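Local structure of enoyl-CoA hydratase/carnithine racemase (Thermus thermophilus JL-18, 6SL9) at residues Glu9-Val14 with Glu189-Ala194; Glu48-Leu53 with Gly200-Tyr205; Thr68-Arg73 with Glu78-Arg83; Leu146-Arg149 with Lys155-Glu158. The protein probably isomerises the ring epoxide of phenylacetyl-CoA to oxepin-CoA in phenylacetic acid catabolism, as a member of the crotonase family. One frame throughout, in Å; residues are numbered along the deposited sequence.

Contact 1: Glu9-Val14 with Glu189-Ala194; sequences ERQDGV and EALSLA
Q11 and V14, both in contact with helix 186-197, are the ends of a type II' beta turn and pair through two backbone hydrogen bonds, V14 N to Q11 O and Q11 N to V14 O, each 2.9 Å. The turn is also held by R10, whose NH2 reaches D12 O at 2.9 Å with a fairly straight bond of 158°, the oxygen lying in the guanidinium plane; R10 NH1 forms a salt bridge with E48. On the helix, L191 has CG anti to its backbone N (chi1 -173°) and sends both methyls toward the turn. CD2 abuts the amide of Q11, with L191 CD2 to Q11 OE1 at 3.2 Å, the two chains crossing at about a right angle, while L191 CD1 lies 4.1 Å from V14 CG1. One helical turn on, the methyl of A194 meets both branches of V14, A194 CB being 3.8 Å from V14 CG1 and 3.8 Å from V14 CG2. A194 also touches V99 and A190 A101, both of strand 98-102. D12 adds a long, weak ion pair with K195 further along the helix. The hydrogen bonds thus shape the turn, whereas between these segments the hold is van der Waals.

Contact 2: Glu48-Leu53 with Gly200-Tyr205; sequences EVRALL and GPTRAY
R50 reaches across to the start of helix 202-214 and grips it with one edge of its guanidinium. R50 NE donates to T202 OG1 at 2.9 Å (153°), and R50 NH2 donates to G200 O at 2.8 Å (164°). Both acceptors lie close to the guanidinium plane, so the pair of bonds fixes the rotation of the group as well as its position. Bends at chi2 (-106°) and chi3 turn the chain so that this edge faces the helix start. NH2 has a further, weak bond to F255 O. That polar grip is the tight part of the contact. Toward the backbone of R50 the fit is looser: T202 CG2 stays 3.9 Å from R50 O, and a water bridges the two segments, donating to R50 O at 2.7 Å and accepting from T202 OG1 at 2.7 Å. The threonine hydroxyl therefore accepts from the arginine and donates to the water. A leucine in place of R50 would probably leave T202 OG1 and G200 O without these donors and the start of the helix less firmly tied to the sheet. P201, between the two acceptors, is the N-cap residue and packs on V133 of the second subunit. This helix start, anchored at the start of strand 51-56, begins the C-terminal helical region that is characteristic of the trimeric crotonase fold.

Contact 3: Thr68-Arg73 with Glu78-Arg83; sequences TEFGDR and EAHLRR
F70 turns the CE1-CZ edge of its ring onto a face of the H80 imidazole in a T-shaped stack, with ring centroids 5.0 Å apart and planes at 76°. F70 CZ stands over the centre of the imidazole, while F70 CE1 is 3.8 Å from H80 ND1. The imidazole gets there because CG is anti to the backbone N (chi1 -173°), which carries the ring from helix 77-93 toward the loop. E69 and H80 approach each other from opposite directions, the carboxylate meeting the ring at its edge and almost perpendicular to it, with E69 OE1 3.4 Å from H80 CE1. A water links the same pair, 2.7 Å from H80 NE2 and donating to E69 OE2 at 3.0 Å. The carboxylate is held by Q65 NE2 at OE2 and by G30 N at OE1. With an alanine here instead of H80, the edge of F70 is likely to lose the face it packs on and the water its ring partner. E78 and R82 pack on V229 of the third subunit. The contact folds the loop after strand 51-56 back onto the following helix; in crotonases the earlier part of this loop typically contributes a peptide N-H to the oxyanion hole.

Contact 4: Leu146-Arg149 with Lys155-Glu158; sequences LLPR and KAQE
Apolar packing carries the contact and centres on the methyl of A156, which points at the turn containing L147 and P148. A156 CB lies 3.8 Å from P148 CA and 3.9 Å from P148 N, so it meets the backbone of the other helix directly, and the proline ring flanks it with P148 CB and P148 CG each at 4.2 Å. On the leucine side, L147 CG is 4.0 Å from A156 CB, and L147 CD2 comes to 4.1 Å from A156 CA. L147 has CG anti to the backbone N (chi1 -169°), which brings CG and CD2 up to the alanine. The small methyl lets the CA atoms of P148 and A156 come within 5.2 Å. P148 also marks a kink, since its nitrogen has no bond to the preceding turn.

Polar interactions lie around this core and run within a helix or to other subunits. K155 NZ and E158 OE1, 3.5 Å apart, form a salt bridge along their own helix whose hydrogen bond is weak. R149 makes a cation-pi contact with F145, and its NH2 bonds to T215 O of the third subunit; Q157 OE1 accepts from R120 of that same subunit.

Helices 143-151 and 153-162, consecutive in the chain, are thus packed against each other, with L147 also resting on T130, just beyond strand 127-129, and P148 on Y216 of the third subunit.

In the fold
From the N terminus, the first hairpin opens contact 1 and the lead into strand 51-56 opens contact 2. Contact 3 then closes a short local loop between the segment after that strand and helix 77-93, and contact 4 closes another between helices 143-151 and 153-162; the two follow in series and are nested inside both long loops. Contact 1 closes at helix 186-197 and contact 2 just after it, so the two cross. Their centres are 11 Å apart, with A190 packed on L53, and they fasten successive helices to one sheet. Contacts 3 and 4, about 26 Å apart between centres, lie across the chain's centre from them and adjoin the third subunit.

Contact 1: Glu9-Val14 with Glu189-Ala194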
loop_
_atom_site.group_PDB
_atom_site.type_symbol
_atom_site.label_atom_id
_atom_site.label_comp_id
_atom_site.label_asym_id
_atom_site.label_seq_id
_atom_site.Cartn_x
_atom_site.Cartn_y
_atom_site.Cartn_z
ATOM N N GLU A 9 16.041 -4.431 30.865
ATOM C CA GLU A 9 15.892 -3.560 32.040
ATOM C C GLU A 9 14.456 -3.027 32.011
ATOM O O GLU A 9 13.995 -2.632 31.000
ATOM C CB GLU A 9 16.885 -2.406 31.946
ATOM C CG GLU A 9 16.594 -1.245 32.862
ATOM C CD GLU A 9 17.303 0.035 32.472
ATOM O OE1 GLU A 9 16.878 1.088 32.986
ATOM O OE2 GLU A 9 18.246 -0.025 31.655
ATOM N N ARG A 10 13.824 -2.939 33.155
ATOM C CA ARG A 10 12.500 -2.365 33.284
ATOM C C ARG A 10 12.643 -0.947 33.832
ATOM O O ARG A 10 13.347 -0.703 34.828
ATOM C CB ARG A 10 11.553 -3.180 34.163
ATOM C CG ARG A 10 10.125 -2.646 34.126
ATOM C CD ARG A 10 9.057 -3.583 34.658
ATOM N NE ARG A 10 9.255 -3.979 36.053
ATOM C CZ ARG A 10 8.812 -3.339 37.119
ATOM N NH1 ARG A 10 9.020 -3.865 38.308
ATOM N NH2 ARG A 10 8.188 -2.178 37.015
ATOM N N GLN A 11 12.010 -0.005 33.153
ATOM C CA GLN A 11 11.918 1.404 33.599
ATOM C C GLN A 11 10.418 1.709 33.650
ATOM O O GLN A 11 9.753 1.685 32.583
ATOM C CB GLN A 11 12.643 2.307 32.615
ATOM C CG GLN A 11 14.110 1.977 32.444
ATOM C CD GLN A 11 14.853 3.255 32.190
ATOM O OE1 GLN A 11 14.421 4.323 32.594
ATOM N NE2 GLN A 11 15.940 3.161 31.456
ATOM N N ASP A 12 9.855 1.896 34.844
ATOM C CA ASP A 12 8.376 2.029 34.985
ATOM C C ASP A 12 7.691 0.826 34.347
ATOM O O ASP A 12 7.894 -0.355 34.738
ATOM C CB ASP A 12 7.829 3.244 34.210
ATOM C CG ASP A 12 8.236 4.630 34.698
ATOM O OD1 ASP A 12 9.171 4.747 35.551
ATOM O OD2 ASP A 12 7.612 5.617 34.225
ATOM N N GLY A 13 6.825 1.154 33.414
ATOM C CA GLY A 13 6.011 0.177 32.670
ATOM C C GLY A 13 6.646 -0.290 31.365
ATOM O O GLY A 13 5.958 -0.927 30.570
ATOM N N VAL A 14 7.922 0.029 31.141
ATOM C CA VAL A 14 8.614 -0.275 29.873
ATOM C C VAL A 14 9.678 -1.350 30.108
ATOM O O VAL A 14 10.573 -1.155 30.952
ATOM C CB VAL A 14 9.221 0.994 29.248
ATOM C CG1 VAL A 14 9.925 0.646 27.933
ATOM C CG2 VAL A 14 8.165 2.051 29.034
ATOM N N GLU A 189 14.247 10.191 24.056
ATOM C CA GLU A 189 12.991 10.417 23.304
ATOM C C GLU A 189 12.254 9.072 23.159
ATOM O O GLU A 189 11.013 9.053 23.276
ATOM C CB GLU A 189 13.294 11.101 21.949
ATOM C CG GLU A 189 13.824 12.505 22.089
ATOM C CD GLU A 189 13.260 13.603 21.246
ATOM O OE1 GLU A 189 13.965 14.644 21.161
ATOM O OE2 GLU A 189 12.084 13.511 20.822
ATOM N N ALA A 190 12.958 8.007 22.844
ATOM C CA ALA A 190 12.285 6.711 22.600
ATOM C C ALA A 190 11.680 6.246 23.924
ATOM O O ALA A 190 10.582 5.703 23.947
ATOM C CB ALA A 190 13.276 5.702 22.045
ATOM N N LEU A 191 12.404 6.416 25.031
ATOM C CA LEU A 191 11.880 6.002 26.353
ATOM C C LEU A 191 10.663 6.852 26.735
ATOM O O LEU A 191 9.719 6.324 27.294
ATOM C CB LEU A 191 12.958 6.028 27.418
ATOM C CG LEU A 191 12.521 5.447 28.736
ATOM C CD1 LEU A 191 12.102 3.986 28.651
ATOM C CD2 LEU A 191 13.650 5.587 29.731
ATOM N N SER A 192 10.697 8.147 26.488
ATOM C CA SER A 192 9.545 9.028 26.796
ATOM C C SER A 192 8.329 8.507 26.036
ATOM O O SER A 192 7.223 8.433 26.615
ATOM C CB SER A 192 9.882 10.462 26.400
ATOM O OG SER A 192 8.774 11.277 26.645
ATOM N N LEU A 193 8.484 8.208 24.742
ATOM C CA LEU A 193 7.329 7.728 23.952
ATOM C C LEU A 193 6.865 6.365 24.501
ATOM O O LEU A 193 5.674 6.136 24.673
ATOM C CB LEU A 193 7.755 7.611 22.487
ATOM C CG LEU A 193 6.727 6.983 21.538
ATOM C CD1 LEU A 193 5.466 7.790 21.540
ATOM C CD2 LEU A 193 7.267 6.849 20.134
ATOM N N ALA A 194 7.773 5.447 24.778
ATOM C CA ALA A 194 7.413 4.139 25.343
ATOM C C ALA A 194 6.684 4.307 26.669
ATOM O O ALA A 194 5.722 3.593 26.921
ATOM C CB ALA A 194 8.636 3.268 25.449
#

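Contact 2: Glu48-Leu53 with Gly200-Tyr205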
loop_
_atom_site.group_PDB
_atom_site.type_symbol
_atom_site.label_atom_id
_atom_site.label_comp_id
_atom_site.label_asym_id
_atom_site.label_seq_id
_atom_site.Cartn_x
_atom_site.Cartn_y
_atom_site.Cartn_z
ATOM N N GLU A 48 3.647 -6.060 35.046
ATOM C CA GLU A 48 4.225 -4.723 35.309
ATOM C C GLU A 48 4.719 -4.032 34.020
ATOM O O GLU A 48 5.167 -2.846 34.037
ATOM C CB GLU A 48 5.322 -4.813 36.370
ATOM C CG GLU A 48 4.719 -5.142 37.763
ATOM C CD GLU A 48 5.584 -5.179 38.973
ATOM O OE1 GLU A 48 5.050 -5.594 40.010
ATOM O OE2 GLU A 48 6.728 -4.783 38.865
ATOM N N VAL A 49 4.678 -4.736 32.897
ATOM C CA VAL A 49 5.136 -4.220 31.591
ATOM C C VAL A 49 3.928 -3.877 30.733
ATOM O O VAL A 49 3.073 -4.752 30.519
ATOM C CB VAL A 49 6.078 -5.212 30.910
ATOM C CG1 VAL A 49 6.409 -4.789 29.522
ATOM C CG2 VAL A 49 7.334 -5.403 31.736
ATOM N N ARG A 50 3.874 -2.638 30.236
ATOM C CA ARG A 50 2.800 -2.211 29.319
ATOM C C ARG A 50 3.341 -1.785 27.966
ATOM O O ARG A 50 2.549 -1.578 27.049
ATOM C CB ARG A 50 1.980 -1.086 29.940
ATOM C CG ARG A 50 1.304 -1.408 31.240
ATOM C CD ARG A 50 -0.178 -1.617 31.208
ATOM N NE ARG A 50 -0.929 -0.468 30.739
ATOM C CZ ARG A 50 -1.292 0.572 31.459
ATOM N NH1 ARG A 50 -1.000 0.702 32.743
ATOM N NH2 ARG A 50 -1.969 1.517 30.858
ATOM N N ALA A 51 4.644 -1.693 27.803
ATOM C CA ALA A 51 5.258 -1.345 26.511
ATOM C C ALA A 51 6.662 -1.903 26.473
ATOM O O ALA A 51 7.258 -2.115 27.541
ATOM C CB ALA A 51 5.283 0.154 26.312
ATOM N N LEU A 52 7.194 -2.123 25.285
ATOM C CA LEU A 52 8.578 -2.575 25.093
ATOM C C LEU A 52 9.312 -1.563 24.218
ATOM O O LEU A 52 8.691 -0.885 23.386
ATOM C CB LEU A 52 8.575 -3.955 24.454
ATOM C CG LEU A 52 8.198 -5.136 25.355
ATOM C CD1 LEU A 52 6.694 -5.212 25.538
ATOM C CD2 LEU A 52 8.691 -6.435 24.790
ATOM N N LEU A 53 10.623 -1.499 24.448
ATOM C CA LEU A 53 11.519 -0.630 23.666
ATOM C C LEU A 53 12.700 -1.512 23.235
ATOM O O LEU A 53 13.338 -2.109 24.114
ATOM C CB LEU A 53 12.012 0.540 24.504
ATOM C CG LEU A 53 13.055 1.483 23.895
ATOM C CD1 LEU A 53 12.643 2.055 22.574
ATOM C CD2 LEU A 53 13.349 2.589 24.911
ATOM N N GLY A 200 -1.119 3.963 28.172
ATOM C CA GLY A 200 -2.244 3.929 27.248
ATOM C C GLY A 200 -3.053 2.647 27.351
ATOM O O GLY A 200 -2.796 1.739 28.155
ATOM N N PRO A 201 -4.080 2.540 26.489
ATOM C CA PRO A 201 -5.023 1.412 26.541
ATOM C C PRO A 201 -4.407 0.203 25.828
ATOM O O PRO A 201 -4.632 -0.013 24.647
ATOM C CB PRO A 201 -6.266 1.955 25.821
ATOM C CG PRO A 201 -5.712 2.958 24.823
ATOM C CD PRO A 201 -4.511 3.580 25.515
ATOM N N THR A 202 -3.668 -0.575 26.592
ATOM C CA THR A 202 -2.832 -1.636 26.029
ATOM C C THR A 202 -3.663 -2.625 25.190
ATOM O O THR A 202 -3.166 -3.125 24.158
ATOM C CB THR A 202 -2.057 -2.318 27.152
ATOM O OG1 THR A 202 -1.533 -1.346 28.033
ATOM C CG2 THR A 202 -0.978 -3.228 26.636
ATOM N N ARG A 203 -4.860 -2.934 25.642
ATOM C CA ARG A 203 -5.704 -3.872 24.870
ATOM C C ARG A 203 -6.081 -3.268 23.524
ATOM O O ARG A 203 -6.142 -3.999 22.495
ATOM C CB ARG A 203 -6.949 -4.305 25.611
ATOM C CG ARG A 203 -6.699 -5.012 26.930
ATOM C CD ARG A 203 -5.806 -6.213 26.788
ATOM N NE ARG A 203 -6.356 -7.184 25.834
ATOM C CZ ARG A 203 -5.681 -8.004 25.034
ATOM N NH1 ARG A 203 -6.331 -8.789 24.173
ATOM N NH2 ARG A 203 -4.366 -8.013 25.026
ATOM N N ALA A 204 -6.416 -2.000 23.489
ATOM C CA ALA A 204 -6.775 -1.351 22.226
ATOM C C ALA A 204 -5.555 -1.354 21.318
ATOM O O ALA A 204 -5.675 -1.628 20.129
ATOM C CB ALA A 204 -7.305 0.022 22.451
ATOM N N TYR A 205 -4.351 -1.158 21.875
ATOM C CA TYR A 205 -3.134 -1.229 21.034
ATOM C C TYR A 205 -3.006 -2.637 20.482
ATOM O O TYR A 205 -2.709 -2.821 19.280
ATOM C CB TYR A 205 -1.890 -0.835 21.818
ATOM C CG TYR A 205 -1.844 0.571 22.370
ATOM C CD1 TYR A 205 -2.350 1.667 21.717
ATOM C CD2 TYR A 205 -1.156 0.816 23.543
ATOM C CE1 TYR A 205 -2.179 2.957 22.191
ATOM C CE2 TYR A 205 -0.978 2.082 24.046
ATOM C CZ TYR A 205 -1.503 3.168 23.387
ATOM O OH TYR A 205 -1.333 4.420 23.888
HETATM O O HOH W 1 0.327 -0.081 26.608
#

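Contact 3: Thr68-Arg73 with Glu78-Arg83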
loop_
_atom_site.group_PDB
_atom_site.type_symbol
_atom_site.label_atom_id
_atom_site.label_comp_id
_atom_site.label_asym_id
_atom_site.label_seq_id
_atom_site.Cartn_x
_atom_site.Cartn_y
_atom_site.Cartn_z
ATOM N N THR A 68 28.974 -16.404 9.917
ATOM C CA THR A 68 29.818 -17.450 10.544
ATOM C C THR A 68 28.952 -18.483 11.271
ATOM O O THR A 68 29.480 -19.568 11.557
ATOM C CB THR A 68 30.891 -16.847 11.435
ATOM O OG1 THR A 68 30.231 -16.479 12.656
ATOM C CG2 THR A 68 31.601 -15.706 10.746
ATOM N N GLU A 69 27.650 -18.241 11.456
ATOM C CA GLU A 69 26.799 -19.265 12.118
ATOM C C GLU A 69 26.796 -20.580 11.337
ATOM O O GLU A 69 26.606 -21.619 11.926
ATOM C CB GLU A 69 25.390 -18.710 12.286
ATOM C CG GLU A 69 24.495 -19.631 13.094
ATOM C CD GLU A 69 23.117 -19.103 13.479
ATOM O OE1 GLU A 69 22.382 -19.815 14.146
ATOM O OE2 GLU A 69 22.787 -18.038 13.135
ATOM N N PHE A 70 26.915 -20.510 10.021
ATOM C CA PHE A 70 26.815 -21.656 9.084
ATOM C C PHE A 70 28.201 -22.241 8.841
ATOM O O PHE A 70 29.201 -21.475 8.783
ATOM C CB PHE A 70 26.076 -21.221 7.816
ATOM C CG PHE A 70 24.743 -20.585 8.076
ATOM C CD1 PHE A 70 23.686 -21.312 8.566
ATOM C CD2 PHE A 70 24.637 -19.217 7.994
ATOM C CE1 PHE A 70 22.482 -20.687 8.852
ATOM C CE2 PHE A 70 23.434 -18.600 8.277
ATOM C CZ PHE A 70 22.368 -19.335 8.707
ATOM N N GLY A 71 28.243 -23.556 8.669
ATOM C CA GLY A 71 29.511 -24.205 8.336
ATOM C C GLY A 71 29.921 -23.794 6.941
ATOM O O GLY A 71 29.425 -22.774 6.416
ATOM N N ASP A 72 30.820 -24.584 6.376
ATOM C CA ASP A 72 31.229 -24.517 4.958
ATOM C C ASP A 72 30.253 -25.424 4.180
ATOM O O ASP A 72 30.229 -25.290 2.983
ATOM C CB ASP A 72 32.742 -24.811 4.820
ATOM C CG ASP A 72 33.688 -23.675 5.232
ATOM O OD1 ASP A 72 33.706 -23.304 6.437
ATOM O OD2 ASP A 72 34.453 -23.174 4.347
ATOM N N ARG A 73 29.417 -26.247 4.847
ATOM C CA ARG A 73 28.384 -27.134 4.208
ATOM C C ARG A 73 27.436 -26.279 3.338
ATOM O O ARG A 73 27.326 -25.033 3.593
ATOM C CB ARG A 73 27.614 -27.961 5.253
ATOM C CG ARG A 73 27.275 -27.187 6.525
ATOM C CD ARG A 73 26.108 -27.717 7.343
ATOM N NE ARG A 73 26.356 -29.042 7.910
ATOM C CZ ARG A 73 26.618 -29.326 9.197
ATOM N NH1 ARG A 73 26.827 -30.596 9.535
ATOM N NH2 ARG A 73 26.698 -28.367 10.128
ATOM N N GLU A 78 16.027 -22.811 4.328
ATOM C CA GLU A 78 14.617 -23.128 4.600
ATOM C C GLU A 78 14.489 -23.662 6.021
ATOM O O GLU A 78 13.614 -23.212 6.776
ATOM C CB GLU A 78 13.981 -24.036 3.545
ATOM C CG GLU A 78 12.533 -24.358 3.851
ATOM C CD GLU A 78 11.845 -25.270 2.863
ATOM O OE1 GLU A 78 12.344 -25.446 1.757
ATOM O OE2 GLU A 78 10.719 -25.749 3.247
ATOM N N ALA A 79 15.333 -24.619 6.390
ATOM C CA ALA A 79 15.203 -25.179 7.751
ATOM C C ALA A 79 15.533 -24.120 8.821
ATOM O O ALA A 79 14.854 -24.039 9.855
ATOM C CB ALA A 79 16.118 -26.371 7.895
ATOM N N HIS A 80 16.521 -23.296 8.562
ATOM C CA HIS A 80 16.937 -22.274 9.542
ATOM C C HIS A 80 15.763 -21.286 9.753
ATOM O O HIS A 80 15.426 -20.986 10.909
ATOM C CB HIS A 80 18.186 -21.577 8.994
ATOM C CG HIS A 80 18.758 -20.655 9.994
ATOM N ND1 HIS A 80 19.474 -21.139 11.082
ATOM C CD2 HIS A 80 18.722 -19.309 10.102
ATOM C CE1 HIS A 80 19.877 -20.106 11.806
ATOM N NE2 HIS A 80 19.407 -18.985 11.264
ATOM N N LEU A 81 15.205 -20.781 8.678
ATOM C CA LEU A 81 14.102 -19.811 8.791
ATOM C C LEU A 81 12.845 -20.455 9.330
ATOM O O LEU A 81 12.171 -19.837 10.163
ATOM C CB LEU A 81 13.895 -19.085 7.454
ATOM C CG LEU A 81 15.002 -18.089 7.078
ATOM C CD1 LEU A 81 14.813 -17.675 5.620
ATOM C CD2 LEU A 81 15.037 -16.865 7.981
ATOM N N ARG A 82 12.568 -21.710 8.979
ATOM C CA ARG A 82 11.387 -22.336 9.574
ATOM C C ARG A 82 11.561 -22.405 11.082
ATOM O O ARG A 82 10.582 -22.236 11.826
ATOM C CB ARG A 82 11.107 -23.731 8.989
ATOM C CG ARG A 82 10.447 -23.631 7.626
ATOM C CD ARG A 82 10.053 -25.031 7.120
ATOM N NE ARG A 82 9.491 -25.008 5.784
ATOM C CZ ARG A 82 8.261 -24.587 5.444
ATOM N NH1 ARG A 82 7.427 -24.161 6.377
ATOM N NH2 ARG A 82 7.887 -24.595 4.160
ATOM N N ARG A 83 12.766 -22.699 11.549
ATOM C CA ARG A 83 13.019 -22.762 13.009
ATOM C C ARG A 83 12.874 -21.381 13.636
ATOM O O ARG A 83 12.257 -21.300 14.707
ATOM C CB ARG A 83 14.390 -23.364 13.251
ATOM C CG ARG A 83 14.815 -23.328 14.694
ATOM C CD ARG A 83 13.860 -23.981 15.665
ATOM N NE ARG A 83 14.332 -23.773 17.036
ATOM C CZ ARG A 83 14.214 -22.632 17.733
ATOM N NH1 ARG A 83 13.517 -21.597 17.295
ATOM N NH2 ARG A 83 14.718 -22.589 18.931
HETATM O O HOH W 2 20.081 -16.754 12.566
#

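Contact 4: Leu146-Arg149 with Lys155-Glu158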
loop_
_atom_site.group_PDB
_atom_site.type_symbol
_atom_site.label_atom_id
_atom_site.label_comp_id
_atom_site.label_asym_id
_atom_site.label_seq_id
_atom_site.Cartn_x
_atom_site.Cartn_y
_atom_site.Cartn_z
ATOM N N LEU A 146 6.774 -6.639 5.254
ATOM C CA LEU A 146 6.709 -5.283 5.793
ATOM C C LEU A 146 7.082 -4.210 4.804
ATOM O O LEU A 146 6.434 -3.163 4.780
ATOM C CB LEU A 146 7.661 -5.173 6.996
ATOM C CG LEU A 146 7.206 -5.767 8.321
ATOM C CD1 LEU A 146 8.309 -5.536 9.325
ATOM C CD2 LEU A 146 5.916 -5.125 8.813
ATOM N N LEU A 147 8.126 -4.409 4.008
ATOM C CA LEU A 147 8.636 -3.254 3.252
ATOM C C LEU A 147 7.633 -2.687 2.261
ATOM O O LEU A 147 7.453 -1.466 2.296
ATOM C CB LEU A 147 9.972 -3.606 2.620
ATOM C CG LEU A 147 10.723 -2.413 2.046
ATOM C CD1 LEU A 147 11.076 -1.431 3.133
ATOM C CD2 LEU A 147 11.996 -2.912 1.390
ATOM N N PRO A 148 6.964 -3.492 1.433
ATOM C CA PRO A 148 6.009 -2.886 0.523
ATOM C C PRO A 148 4.839 -2.207 1.248
ATOM O O PRO A 148 4.336 -1.189 0.765
ATOM C CB PRO A 148 5.541 -4.038 -0.344
ATOM C CG PRO A 148 6.478 -5.190 -0.064
ATOM C CD PRO A 148 7.108 -4.957 1.241
ATOM N N ARG A 149 4.421 -2.758 2.400
ATOM C CA ARG A 149 3.321 -2.127 3.171
ATOM C C ARG A 149 3.781 -0.760 3.726
ATOM O O ARG A 149 2.975 0.198 3.792
ATOM C CB ARG A 149 2.932 -3.118 4.310
ATOM C CG ARG A 149 2.236 -4.388 3.783
ATOM C CD ARG A 149 2.084 -5.459 4.827
ATOM N NE ARG A 149 1.182 -6.551 4.537
ATOM C CZ ARG A 149 1.392 -7.446 3.585
ATOM N NH1 ARG A 149 2.582 -7.456 2.997
ATOM N NH2 ARG A 149 0.518 -8.441 3.345
ATOM N N LYS A 155 8.947 1.919 -4.084
ATOM C CA LYS A 155 10.191 2.072 -3.292
ATOM C C LYS A 155 10.716 0.724 -2.813
ATOM O O LYS A 155 11.922 0.543 -2.734
ATOM C CB LYS A 155 9.971 3.052 -2.150
ATOM C CG LYS A 155 9.921 4.497 -2.581
ATOM C CD LYS A 155 11.303 4.966 -3.054
ATOM C CE LYS A 155 11.413 6.444 -3.247
ATOM N NZ LYS A 155 12.704 6.760 -3.897
ATOM N N ALA A 156 9.832 -0.211 -2.502
ATOM C CA ALA A 156 10.304 -1.545 -2.090
ATOM C C ALA A 156 11.122 -2.166 -3.230
ATOM O O ALA A 156 12.180 -2.784 -2.970
ATOM C CB ALA A 156 9.134 -2.423 -1.673
ATOM N N GLN A 157 10.691 -2.032 -4.487
ATOM C CA GLN A 157 11.473 -2.599 -5.640
ATOM C C GLN A 157 12.871 -2.031 -5.631
ATOM O O GLN A 157 13.874 -2.785 -5.795
ATOM C CB GLN A 157 10.782 -2.193 -6.965
ATOM C CG GLN A 157 9.547 -3.021 -7.193
ATOM C CD GLN A 157 8.731 -2.426 -8.345
ATOM O OE1 GLN A 157 8.594 -1.189 -8.511
ATOM N NE2 GLN A 157 8.095 -3.339 -9.017
ATOM N N GLU A 158 12.969 -0.703 -5.550
ATOM C CA GLU A 158 14.313 -0.081 -5.649
ATOM C C GLU A 158 15.164 -0.521 -4.449
ATOM O O GLU A 158 16.342 -0.845 -4.588
ATOM C CB GLU A 158 14.085 1.423 -5.655
ATOM C CG GLU A 158 15.329 2.258 -5.816
ATOM C CD GLU A 158 15.055 3.737 -5.948
ATOM O OE1 GLU A 158 13.857 4.190 -5.891
ATOM O OE2 GLU A 158 16.060 4.449 -6.119
#